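Local coordinates for protein Sec-alkylsulfatase (Pseudomonas sp., PDB 4AXH) that hydrolyses (R)-secondary alkyl sulfates to (S)-alcohols and sulfate with strict inversion of configuration, using a binuclear zinc centre, at residues S180-D183 against H184-G187; S208-M211 against E212-S216. All coordinates share one frame; numbering follows the deposited sequence.

Interaction 1. Residues S180-D183 against H184-G187; sequences SHID and HFGG. With ZN (zinc ion), chain D; ZN (zinc ion), chain C.
Asp-183 and His-184 extend side by side from the short helix 182-185 and close on the same zinc ion, carboxylate and imidazole planes turned 60° apart. From CB outward, His-184 can be followed atom by atom. CB packs against the carbonyl oxygen of His-181, and CG lies beside the peptide of Asp-183, whose O sits over one face of the ring. CD2 passes the Asp-183 carboxylate, with CB of His-181 near the ring plane. At the tip NE2 binds zinc at 2.0 Å, while ND1 is hydrogen-bonded to the second-shell carboxylate of Asp-148; held at both nitrogens, the ring is fixed in its rotation, and Asp-148 probably polarises it. Asp-183 OD2 reaches this zinc at 2.2 Å; OD1 takes a weak hydrogen bond from the water that bridges both metals. His-181, at the N-cap, has CG anti to its carbonyl carbon (chi1 -72°), a rotation that carries the ring away from residues 184-187 and lets ND1 bind the other zinc at 2.1 Å. Its own carbonyl turns back into the helix: His-184 N donates to His-181 O at 2.8 Å. Ile-182 CA lies over one face of the Phe-185 ring, a CH-pi contact of 3.9 Å from CA to the ring centroid, and Phe-185 CE1 meets Ile-182 CG2. His-179 and Glu-291 complete one zinc site and His-355 the other, with Asp-310 shared by both. The arrangement is the HxHxDH motif of the metallo-beta-lactamase fold, where one tight turn supplies ligands to both metals.

Interaction 2. Residues S208-M211 against E212-S216; sequences SGFM and EHAVS
Gly-209, at the N-cap with a positive phi of 78°, turns its carbonyl into the first turn of helix 210-219, where His-213 N donates to Gly-209 O at 3.2 Å. The His-213 ring folds back to the same oxygen, ND1 making a weak bond of 2.8 Å to Gly-209 O, with an N-H...O angle of 129°. Glu-212 bends at chi2 and brings its carboxylate against the cap, OE2 lying 3.2 Å from Gly-209 CA. One turn on, Ala-214 N donates to Phe-210 O. Ala-214 CB stands over one face of the Phe-210 ring, displaced toward its rim and 4.2 Å from the centroid, a CH-pi contact. Met-211, bent at chi2 and chi3, brings CE within 3.8 Å of Val-215 CG1. Further along, Glu-212 O accepts from both N and OG of Ser-216. The helix follows strand 203-207 of the eight-stranded sheet after two residues. On one side Phe-210 stacks with Tyr-177 beyond strand 172-176; on another, Val-215 and Ser-216 touch Met-551 of helix 549-559.

Overall arrangement
Interactions 1 and 2 are neighbouring helical turns in the metallo-beta-lactamase fold, their centres 11 Å apart, following strands 172-176 and 203-207, which are adjacent in one sheet. Aromatic packing joins them: Phe-185 CD2 lies 3.5 Å from Phe-210 CZ, the rings meeting with their planes about 75° apart, and Phe-185 CE2 comes 3.7 Å from Ala-214 CB. Ser-180 OG ties interaction 1 to the same helix one residue beyond interaction 2, through a hydrogen bond to Glu-217. Their roles differ. Residues 180-187 hold metal ligands, whereas 208-216 form a layer behind them, the Phe-210 side chain being about 10 Å from a zinc ion and about 6 Å from the side chain of the ligand His-179.

Interaction 1. Residues S180-D183 against H184-G187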
loop_
_atom_site.group_PDB
_atom_site.type_symbol
_atom_site.label_atom_id
_atom_site.label_comp_id
_atom_site.label_asym_id
_atom_site.label_seq_id
_atom_site.Cartn_x
_atom_site.Cartn_y
_atom_site.Cartn_z
ATOM N N SER A 180 -4.399 -18.945 2.818
ATOM C CA SER A 180 -2.949 -19.014 2.954
ATOM C C SER A 180 -2.329 -18.439 4.257
ATOM O O SER A 180 -1.264 -17.829 4.184
ATOM C CB SER A 180 -2.278 -18.454 1.706
ATOM O OG SER A 180 -2.642 -17.101 1.514
ATOM N N HIS A 181 -2.942 -18.673 5.444
ATOM C CA HIS A 181 -2.349 -18.224 6.716
ATOM C C HIS A 181 -1.897 -19.392 7.576
ATOM O O HIS A 181 -2.578 -20.415 7.628
ATOM C CB HIS A 181 -3.258 -17.276 7.497
ATOM C CG HIS A 181 -3.389 -15.907 6.898
ATOM N ND1 HIS A 181 -4.513 -15.128 7.125
ATOM C CD2 HIS A 181 -2.549 -15.226 6.086
ATOM C CE1 HIS A 181 -4.315 -14.007 6.435
ATOM N NE2 HIS A 181 -3.135 -14.013 5.817
ATOM N N ILE A 182 -0.734 -19.245 8.234
ATOM C CA ILE A 182 -0.121 -20.299 9.045
ATOM C C ILE A 182 -1.022 -20.894 10.135
ATOM O O ILE A 182 -0.873 -22.067 10.473
ATOM C CB ILE A 182 1.310 -19.966 9.553
ATOM C CG1 ILE A 182 2.020 -18.935 8.646
ATOM C CG2 ILE A 182 2.158 -21.254 9.662
ATOM C CD1 ILE A 182 3.244 -18.111 9.298
ATOM N N ASP A 183 -1.976 -20.120 10.646
ATOM C CA ASP A 183 -2.908 -20.590 11.671
ATOM C C ASP A 183 -3.996 -21.484 11.081
ATOM O O ASP A 183 -4.868 -21.988 11.802
ATOM C CB ASP A 183 -3.495 -19.418 12.505
ATOM C CG ASP A 183 -4.007 -18.194 11.746
ATOM O OD1 ASP A 183 -3.399 -17.825 10.705
ATOM O OD2 ASP A 183 -4.981 -17.573 12.215
ATOM N N HIS A 184 -3.924 -21.711 9.767
ATOM C CA HIS A 184 -4.911 -22.519 9.080
ATOM C C HIS A 184 -4.349 -23.767 8.409
ATOM O O HIS A 184 -5.066 -24.772 8.333
ATOM C CB HIS A 184 -5.774 -21.631 8.172
ATOM C CG HIS A 184 -6.479 -20.562 8.941
ATOM N ND1 HIS A 184 -7.710 -20.786 9.526
ATOM C CD2 HIS A 184 -6.049 -19.330 9.293
ATOM C CE1 HIS A 184 -8.001 -19.688 10.202
ATOM N NE2 HIS A 184 -7.036 -18.772 10.080
ATOM N N PHE A 185 -3.058 -23.747 7.998
ATOM C CA PHE A 185 -2.389 -24.906 7.375
ATOM C C PHE A 185 -1.252 -25.500 8.233
ATOM O O PHE A 185 -0.787 -26.614 7.954
ATOM C CB PHE A 185 -1.843 -24.540 5.974
ATOM C CG PHE A 185 -0.778 -23.459 5.892
ATOM C CD1 PHE A 185 0.540 -23.724 6.250
ATOM C CD2 PHE A 185 -1.073 -22.207 5.365
ATOM C CE1 PHE A 185 1.524 -22.723 6.176
ATOM C CE2 PHE A 185 -0.081 -21.210 5.258
ATOM C CZ PHE A 185 1.206 -21.467 5.681
ATOM N N GLY A 186 -0.795 -24.736 9.227
ATOM C CA GLY A 186 0.360 -25.027 10.071
ATOM C C GLY A 186 0.471 -26.359 10.757
ATOM O O GLY A 186 1.577 -26.816 11.012
ATOM N N GLY A 187 -0.657 -26.960 11.095
ATOM C CA GLY A 187 -0.684 -28.237 11.795
ATOM C C GLY A 187 -1.056 -29.444 10.973
ATOM O O GLY A 187 -1.221 -30.532 11.535
HETATM ZN ZN ZN D . -6.278 -15.483 8.261
HETATM ZN ZN ZN C . -6.772 -17.053 11.118
HETATM O O HOH W 1 -5.308 -15.982 10.040
#

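Interaction 2. Residues S208-M211 against E212-S216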
loop_
_atom_site.group_PDB
_atom_site.type_symbol
_atom_site.label_atom_id
_atom_site.label_comp_id
_atom_site.label_asym_id
_atom_site.label_seq_id
_atom_site.Cartn_x
_atom_site.Cartn_y
_atom_site.Cartn_z
ATOM N N SER A 208 -7.167 -20.740 -5.166
ATOM C CA SER A 208 -6.211 -20.396 -6.209
ATOM C C SER A 208 -5.027 -19.607 -5.649
ATOM O O SER A 208 -5.228 -18.639 -4.885
ATOM C CB SER A 208 -6.919 -19.559 -7.275
ATOM O OG SER A 208 -6.042 -19.016 -8.252
ATOM N N GLY A 209 -3.813 -20.025 -6.035
ATOM C CA GLY A 209 -2.568 -19.349 -5.667
ATOM C C GLY A 209 -2.016 -19.578 -4.275
ATOM O O GLY A 209 -1.117 -18.839 -3.843
ATOM N N PHE A 210 -2.532 -20.619 -3.581
ATOM C CA PHE A 210 -2.170 -20.982 -2.217
ATOM C C PHE A 210 -0.675 -21.128 -1.978
ATOM O O PHE A 210 -0.120 -20.398 -1.138
ATOM C CB PHE A 210 -2.940 -22.223 -1.749
ATOM C CG PHE A 210 -2.630 -22.653 -0.332
ATOM C CD1 PHE A 210 -1.588 -23.539 -0.064
ATOM C CD2 PHE A 210 -3.405 -22.212 0.732
ATOM C CE1 PHE A 210 -1.319 -23.957 1.245
ATOM C CE2 PHE A 210 -3.140 -22.647 2.037
ATOM C CZ PHE A 210 -2.100 -23.515 2.278
ATOM N N MET A 211 -0.027 -22.085 -2.690
ATOM C CA MET A 211 1.403 -22.370 -2.541
ATOM C C MET A 211 2.294 -21.141 -2.701
ATOM O O MET A 211 3.077 -20.850 -1.793
ATOM C CB MET A 211 1.838 -23.539 -3.416
ATOM C CG MET A 211 1.473 -24.922 -2.819
ATOM S SD MET A 211 2.085 -25.360 -1.134
ATOM C CE MET A 211 3.856 -24.921 -1.275
ATOM N N GLU A 212 2.075 -20.352 -3.774
ATOM C CA GLU A 212 2.805 -19.107 -4.045
ATOM C C GLU A 212 2.701 -18.167 -2.852
ATOM O O GLU A 212 3.698 -17.551 -2.493
ATOM C CB GLU A 212 2.225 -18.388 -5.287
ATOM C CG GLU A 212 2.104 -19.216 -6.554
ATOM C CD GLU A 212 0.784 -19.921 -6.850
ATOM O OE1 GLU A 212 0.601 -21.089 -6.426
ATOM O OE2 GLU A 212 -0.030 -19.327 -7.594
ATOM N N HIS A 213 1.519 -18.072 -2.217
ATOM C CA HIS A 213 1.277 -17.168 -1.101
ATOM C C HIS A 213 1.650 -17.693 0.260
ATOM O O HIS A 213 2.250 -16.954 1.031
ATOM C CB HIS A 213 -0.153 -16.623 -1.127
ATOM C CG HIS A 213 -0.382 -15.723 -2.286
ATOM N ND1 HIS A 213 -1.219 -16.091 -3.316
ATOM C CD2 HIS A 213 0.199 -14.535 -2.581
ATOM C CE1 HIS A 213 -1.172 -15.090 -4.176
ATOM N NE2 HIS A 213 -0.328 -14.131 -3.772
ATOM N N ALA A 214 1.307 -18.955 0.562
ATOM C CA ALA A 214 1.662 -19.570 1.830
ATOM C C ALA A 214 3.197 -19.431 2.088
ATOM O O ALA A 214 3.607 -19.137 3.208
ATOM C CB ALA A 214 1.238 -21.029 1.825
ATOM N N VAL A 215 4.025 -19.566 1.029
ATOM C CA VAL A 215 5.487 -19.481 1.124
ATOM C C VAL A 215 6.095 -18.049 0.992
ATOM O O VAL A 215 7.061 -17.749 1.678
ATOM C CB VAL A 215 6.219 -20.597 0.290
ATOM C CG1 VAL A 215 5.545 -21.963 0.458
ATOM C CG2 VAL A 215 6.267 -20.252 -1.185
ATOM N N SER A 216 5.516 -17.181 0.138
ATOM C CA SER A 216 6.027 -15.824 -0.140
ATOM C C SER A 216 5.727 -14.737 0.899
ATOM O O SER A 216 6.631 -13.982 1.267
ATOM C CB SER A 216 5.622 -15.358 -1.537
ATOM O OG SER A 216 5.993 -16.303 -2.528
#